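Local coordinates for alkaline phosphatase (Antarctic bacterium, PDB 2W5V), which probably hydrolyses phosphate monoesters at alkaline pH, as a zinc- and magnesium-binding alkaline phosphatase working through a phosphoserine intermediate, at residues P34-G46 with N246-D259. The protein carries 1 engineered substitution. Residues are numbered along the deposited sequence; the frame is centred on the assembly and turned at random.
Sequences PKNVILLISDGAG and NSAFFIMSEGSQID. With MG (magnesium ion), chain I; ZN (zinc ion), chain H; ZN (zinc ion), chain G.
Strands 36-42 and 249-255 run parallel, their axes 4.7 Å apart and 10° off alignment, joined by alternating backbone hydrogen bonds from Val37 to Asp43. Leu39 N to Ile251 O is short and nearly straight (2.7 Å). At the N-terminal end the amide of Asn36 stacks on the Phe249 ring, the planes 10° apart, with Asn36 CB over the ring centre; Asn36 OD1 also accepts Phe249 N at 3.0 Å. With CG between the backbone N and the carbonyl carbon (chi1 65°), the Phe249 ring lies against Asn36, and Ile38 CG1 meets its edge. An alanine in place of Phe249 would probably leave the Asn36 amide without its flat support and open a gap beside Ile38. Val37, Phe250, Leu39, Met252 and Ile41 share one sheet face; Ile41 CD1 packs 3.8 Å from Met252 CG. At the strands' C-terminal ends, Asp43 OD2 and Glu254 OE2 each bind magnesium at 2.1 Å, with Thr137 and three waters completing its shell, while Asp43 OD1 binds one zinc and Asp259, at the start of helix 258-263, chelates the other. Strand-end carboxylates, with Asp43 bridging two metals, mark the three-metal active site of the alkaline phosphatase fold.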
loop_
_atom_site.group_PDB
_atom_site.type_symbol
_atom_site.label_atom_id
_atom_site.label_comp_id
_atom_site.label_asym_id
_atom_site.label_seq_id
_atom_site.Cartn_x
_atom_site.Cartn_y
_atom_site.Cartn_z
ATOM N N PRO B 34 16.293 -13.363 -14.699
ATOM C CA PRO B 34 17.021 -13.708 -13.472
ATOM C C PRO B 34 17.440 -15.167 -13.484
ATOM O O PRO B 34 16.671 -16.014 -13.939
ATOM C CB PRO B 34 15.980 -13.515 -12.363
ATOM C CG PRO B 34 14.659 -13.316 -13.043
ATOM C CD PRO B 34 14.834 -13.398 -14.521
ATOM N N LYS B 35 18.634 -15.453 -12.983
ATOM C CA LYS B 35 19.072 -16.832 -12.797
ATOM C C LYS B 35 18.505 -17.394 -11.498
ATOM O O LYS B 35 18.056 -18.543 -11.442
ATOM C CB LYS B 35 20.596 -16.889 -12.768
ATOM C CG LYS B 35 21.182 -18.239 -12.348
ATOM C CD LYS B 35 22.711 -18.199 -12.396
ATOM C CE LYS B 35 23.323 -19.553 -12.080
ATOM N NZ LYS B 35 24.783 -19.592 -12.374
ATOM N N ASN B 36 18.519 -16.565 -10.460
ATOM C CA ASN B 36 18.056 -16.941 -9.130
ATOM C C ASN B 36 16.836 -16.136 -8.704
ATOM O O ASN B 36 16.630 -15.013 -9.162
ATOM C CB ASN B 36 19.164 -16.696 -8.105
ATOM C CG ASN B 36 20.497 -17.268 -8.535
ATOM O OD1 ASN B 36 20.615 -18.462 -8.784
ATOM N ND2 ASN B 36 21.517 -16.416 -8.603
ATOM N N VAL B 37 16.049 -16.702 -7.797
ATOM C CA VAL B 37 14.893 -16.010 -7.248
ATOM C C VAL B 37 14.852 -16.199 -5.730
ATOM O O VAL B 37 15.007 -17.314 -5.228
ATOM C CB VAL B 37 13.588 -16.557 -7.832
ATOM C CG1 VAL B 37 12.398 -15.840 -7.207
ATOM C CG2 VAL B 37 13.571 -16.397 -9.340
ATOM N N ILE B 38 14.682 -15.102 -5.004
ATOM C CA ILE B 38 14.447 -15.162 -3.570
ATOM C C ILE B 38 13.085 -14.537 -3.294
ATOM O O ILE B 38 12.849 -13.380 -3.628
ATOM C CB ILE B 38 15.524 -14.400 -2.792
ATOM C CG1 ILE B 38 16.913 -14.990 -3.081
ATOM C CG2 ILE B 38 15.206 -14.428 -1.303
ATOM C CD1 ILE B 38 18.062 -14.103 -2.628
ATOM N N LEU B 39 12.178 -15.317 -2.718
ATOM C CA LEU B 39 10.846 -14.831 -2.395
ATOM C C LEU B 39 10.691 -14.715 -0.878
ATOM O O LEU B 39 10.727 -15.715 -0.167
ATOM C CB LEU B 39 9.798 -15.785 -2.967
ATOM C CG LEU B 39 8.369 -15.489 -2.536
ATOM C CD1 LEU B 39 7.949 -14.088 -2.987
ATOM C CD2 LEU B 39 7.439 -16.547 -3.095
ATOM N N LEU B 40 10.559 -13.493 -0.378
ATOM C CA LEU B 40 10.442 -13.283 1.063
ATOM C C LEU B 40 9.004 -12.926 1.379
ATOM O O LEU B 40 8.421 -12.032 0.764
ATOM C CB LEU B 40 11.372 -12.163 1.531
ATOM C CG LEU B 40 12.839 -12.333 1.136
ATOM C CD1 LEU B 40 13.623 -11.078 1.395
ATOM C CD2 LEU B 40 13.437 -13.488 1.890
ATOM N N ILE B 41 8.430 -13.644 2.329
ATOM C CA ILE B 41 7.033 -13.481 2.669
ATOM C C ILE B 41 6.925 -13.057 4.123
ATOM O O ILE B 41 7.386 -13.759 5.026
ATOM C CB ILE B 41 6.262 -14.799 2.480
ATOM C CG1 ILE B 41 6.311 -15.246 1.017
ATOM C CG2 ILE B 41 4.823 -14.655 2.959
ATOM C CD1 ILE B 41 5.641 -16.596 0.772
ATOM N N SER B 42 6.320 -11.899 4.340
ATOM C CA SER B 42 6.021 -11.431 5.684
ATOM C C SER B 42 4.571 -11.795 5.962
ATOM O O SER B 42 3.650 -11.168 5.428
ATOM C CB SER B 42 6.199 -9.915 5.765
ATOM O OG SER B 42 5.606 -9.277 4.641
ATOM N N ASP B 43 4.364 -12.811 6.788
ATOM C CA ASP B 43 3.013 -13.282 7.043
ATOM C C ASP B 43 2.223 -12.257 7.854
ATOM O O ASP B 43 2.623 -11.887 8.954
ATOM C CB ASP B 43 3.027 -14.639 7.757
ATOM C CG ASP B 43 1.705 -15.365 7.619
ATOM O OD1 ASP B 43 0.667 -14.724 7.864
ATOM O OD2 ASP B 43 1.693 -16.555 7.236
ATOM N N GLY B 44 1.112 -11.792 7.291
ATOM C CA GLY B 44 0.214 -10.901 7.997
ATOM C C GLY B 44 0.588 -9.428 7.943
ATOM O O GLY B 44 -0.019 -8.615 8.642
ATOM N N ALA B 45 1.565 -9.071 7.111
ATOM C CA ALA B 45 2.015 -7.676 7.040
ATOM C C ALA B 45 1.303 -6.853 5.959
ATOM O O ALA B 45 1.590 -6.991 4.770
ATOM C CB ALA B 45 3.533 -7.610 6.840
ATOM N N GLY B 46 0.379 -5.994 6.372
ATOM C CA GLY B 46 -0.195 -5.037 5.438
ATOM C C GLY B 46 0.721 -3.826 5.302
ATOM O O GLY B 46 1.794 -3.788 5.878
ATOM N N ASN B 246 28.011 -23.292 -8.860
ATOM C CA ASN B 246 27.464 -22.339 -9.819
ATOM C C ASN B 246 26.011 -22.637 -10.181
ATOM O O ASN B 246 25.546 -22.304 -11.272
ATOM C CB ASN B 246 28.324 -22.307 -11.084
ATOM C CG ASN B 246 28.245 -20.978 -11.806
ATOM O OD1 ASN B 246 28.247 -19.918 -11.180
ATOM N ND2 ASN B 246 28.178 -21.025 -13.133
ATOM N N SER B 247 25.302 -23.269 -9.255
ATOM C CA SER B 247 23.926 -23.687 -9.483
ATOM C C SER B 247 22.971 -22.508 -9.323
ATOM O O SER B 247 23.208 -21.618 -8.520
ATOM C CB SER B 247 23.564 -24.790 -8.490
ATOM O OG SER B 247 22.208 -25.164 -8.619
ATOM N N ALA B 248 21.889 -22.499 -10.087
ATOM C CA ALA B 248 20.840 -21.510 -9.864
ATOM C C ALA B 248 19.982 -21.971 -8.686
ATOM O O ALA B 248 19.967 -23.156 -8.353
ATOM C CB ALA B 248 19.997 -21.350 -11.103
ATOM N N PHE B 249 19.270 -21.048 -8.055
ATOM C CA PHE B 249 18.485 -21.409 -6.885
ATOM C C PHE B 249 17.181 -20.640 -6.752
ATOM O O PHE B 249 17.018 -19.553 -7.302
ATOM C CB PHE B 249 19.324 -21.265 -5.606
ATOM C CG PHE B 249 19.742 -19.838 -5.291
ATOM C CD1 PHE B 249 18.865 -18.969 -4.648
ATOM C CD2 PHE B 249 21.020 -19.383 -5.608
ATOM C CE1 PHE B 249 19.243 -17.665 -4.341
ATOM C CE2 PHE B 249 21.412 -18.080 -5.297
ATOM C CZ PHE B 249 20.520 -17.222 -4.666
ATOM N N PHE B 250 16.249 -21.241 -6.026
ATOM C CA PHE B 250 15.034 -20.585 -5.594
ATOM C C PHE B 250 14.931 -20.739 -4.075
ATOM O O PHE B 250 15.105 -21.838 -3.554
ATOM C CB PHE B 250 13.809 -21.227 -6.260
ATOM C CG PHE B 250 12.509 -20.750 -5.689
ATOM C CD1 PHE B 250 11.887 -19.615 -6.193
ATOM C CD2 PHE B 250 11.930 -21.408 -4.619
ATOM C CE1 PHE B 250 10.705 -19.160 -5.654
ATOM C CE2 PHE B 250 10.745 -20.968 -4.070
ATOM C CZ PHE B 250 10.127 -19.835 -4.587
ATOM N N ILE B 251 14.662 -19.644 -3.370
ATOM C CA ILE B 251 14.487 -19.673 -1.912
ATOM C C ILE B 251 13.218 -18.928 -1.533
ATOM O O ILE B 251 12.934 -17.866 -2.089
ATOM C CB ILE B 251 15.680 -18.982 -1.191
ATOM C CG1 ILE B 251 16.964 -19.779 -1.388
ATOM C CG2 ILE B 251 15.402 -18.792 0.294
ATOM C CD1 ILE B 251 18.228 -18.976 -1.072
ATOM N N MET B 252 12.445 -19.493 -0.611
ATOM C CA MET B 252 11.367 -18.764 0.054
ATOM C C MET B 252 11.745 -18.679 1.531
ATOM O O MET B 252 11.959 -19.704 2.171
ATOM C CB MET B 252 10.022 -19.487 -0.093
ATOM C CG MET B 252 8.814 -18.662 0.383
ATOM S SD MET B 252 8.630 -18.519 2.185
ATOM C CE MET B 252 8.228 -20.227 2.599
ATOM N N SER B 253 11.862 -17.457 2.046
ATOM C CA SER B 253 12.086 -17.217 3.473
ATOM C C SER B 253 10.904 -16.450 4.065
ATOM O O SER B 253 10.450 -15.455 3.493
ATOM C CB SER B 253 13.363 -16.404 3.701
ATOM O OG SER B 253 14.490 -17.091 3.193
ATOM N N GLU B 254 10.423 -16.893 5.219
ATOM C CA GLU B 254 9.229 -16.296 5.791
ATOM C C GLU B 254 9.488 -15.658 7.144
ATOM O O GLU B 254 10.049 -16.293 8.037
ATOM C CB GLU B 254 8.123 -17.340 5.943
ATOM C CG GLU B 254 6.841 -16.738 6.485
ATOM C CD GLU B 254 5.894 -17.760 7.061
ATOM O OE1 GLU B 254 6.334 -18.880 7.389
ATOM O OE2 GLU B 254 4.703 -17.428 7.200
ATOM N N GLY B 255 9.080 -14.398 7.287
ATOM C CA GLY B 255 8.947 -13.786 8.598
ATOM C C GLY B 255 7.594 -14.214 9.143
ATOM O O GLY B 255 6.593 -13.509 8.998
ATOM N N SER B 256 7.569 -15.385 9.769
ATOM C CA SER B 256 6.324 -16.085 10.081
ATOM C C SER B 256 5.490 -15.441 11.189
ATOM O O SER B 256 4.254 -15.553 11.193
ATOM C CB SER B 256 6.638 -17.531 10.489
ATOM O OG SER B 256 7.503 -18.162 9.555
ATOM N N GLN B 257 6.153 -14.789 12.139
ATOM C CA GLN B 257 5.481 -14.430 13.386
ATOM C C GLN B 257 4.902 -13.023 13.422
ATOM O O GLN B 257 4.299 -12.620 14.422
ATOM C CB GLN B 257 6.387 -14.684 14.593
ATOM C CG GLN B 257 6.835 -16.136 14.693
ATOM C CD GLN B 257 7.501 -16.461 16.007
ATOM O OE1 GLN B 257 7.219 -15.838 17.032
ATOM N NE2 GLN B 257 8.395 -17.441 15.989
ATOM N N ILE B 258 5.070 -12.278 12.333
ATOM C CA ILE B 258 4.417 -10.987 12.225
ATOM C C ILE B 258 2.908 -11.189 12.385
ATOM O O ILE B 258 2.219 -10.406 13.048
ATOM C CB ILE B 258 4.725 -10.318 10.876
ATOM C CG1 ILE B 258 6.237 -10.079 10.742
ATOM C CG2 ILE B 258 3.953 -9.007 10.752
ATOM C CD1 ILE B 258 6.724 -9.921 9.296
ATOM N N ASP B 259 2.407 -12.259 11.785
ATOM C CA ASP B 259 0.992 -12.618 11.853
ATOM C C ASP B 259 0.537 -12.832 13.304
ATOM O O ASP B 259 -0.544 -12.404 13.705
ATOM C CB ASP B 259 0.777 -13.893 11.025
ATOM C CG ASP B 259 -0.669 -14.369 11.028
ATOM O OD1 ASP B 259 -1.564 -13.589 10.668
ATOM O OD2 ASP B 259 -0.906 -15.539 11.376
HETATM MG MG MG I . 2.851 -18.196 7.823
HETATM ZN ZN ZN H . -0.844 -15.632 6.906
HETATM ZN ZN ZN G . -3.125 -15.624 10.865
HETATM O O HOH W 1 23.573 -18.865 -8.425
HETATM O O HOH W 2 0.428 -8.565 11.644
HETATM O O HOH W 3 4.014 -20.105 8.315
HETATM O O HOH W 4 2.923 -17.375 9.859
HETATM O O HOH W 5 -3.262 -18.081 11.631
HETATM O O HOH W 6 0.993 -19.398 8.471
#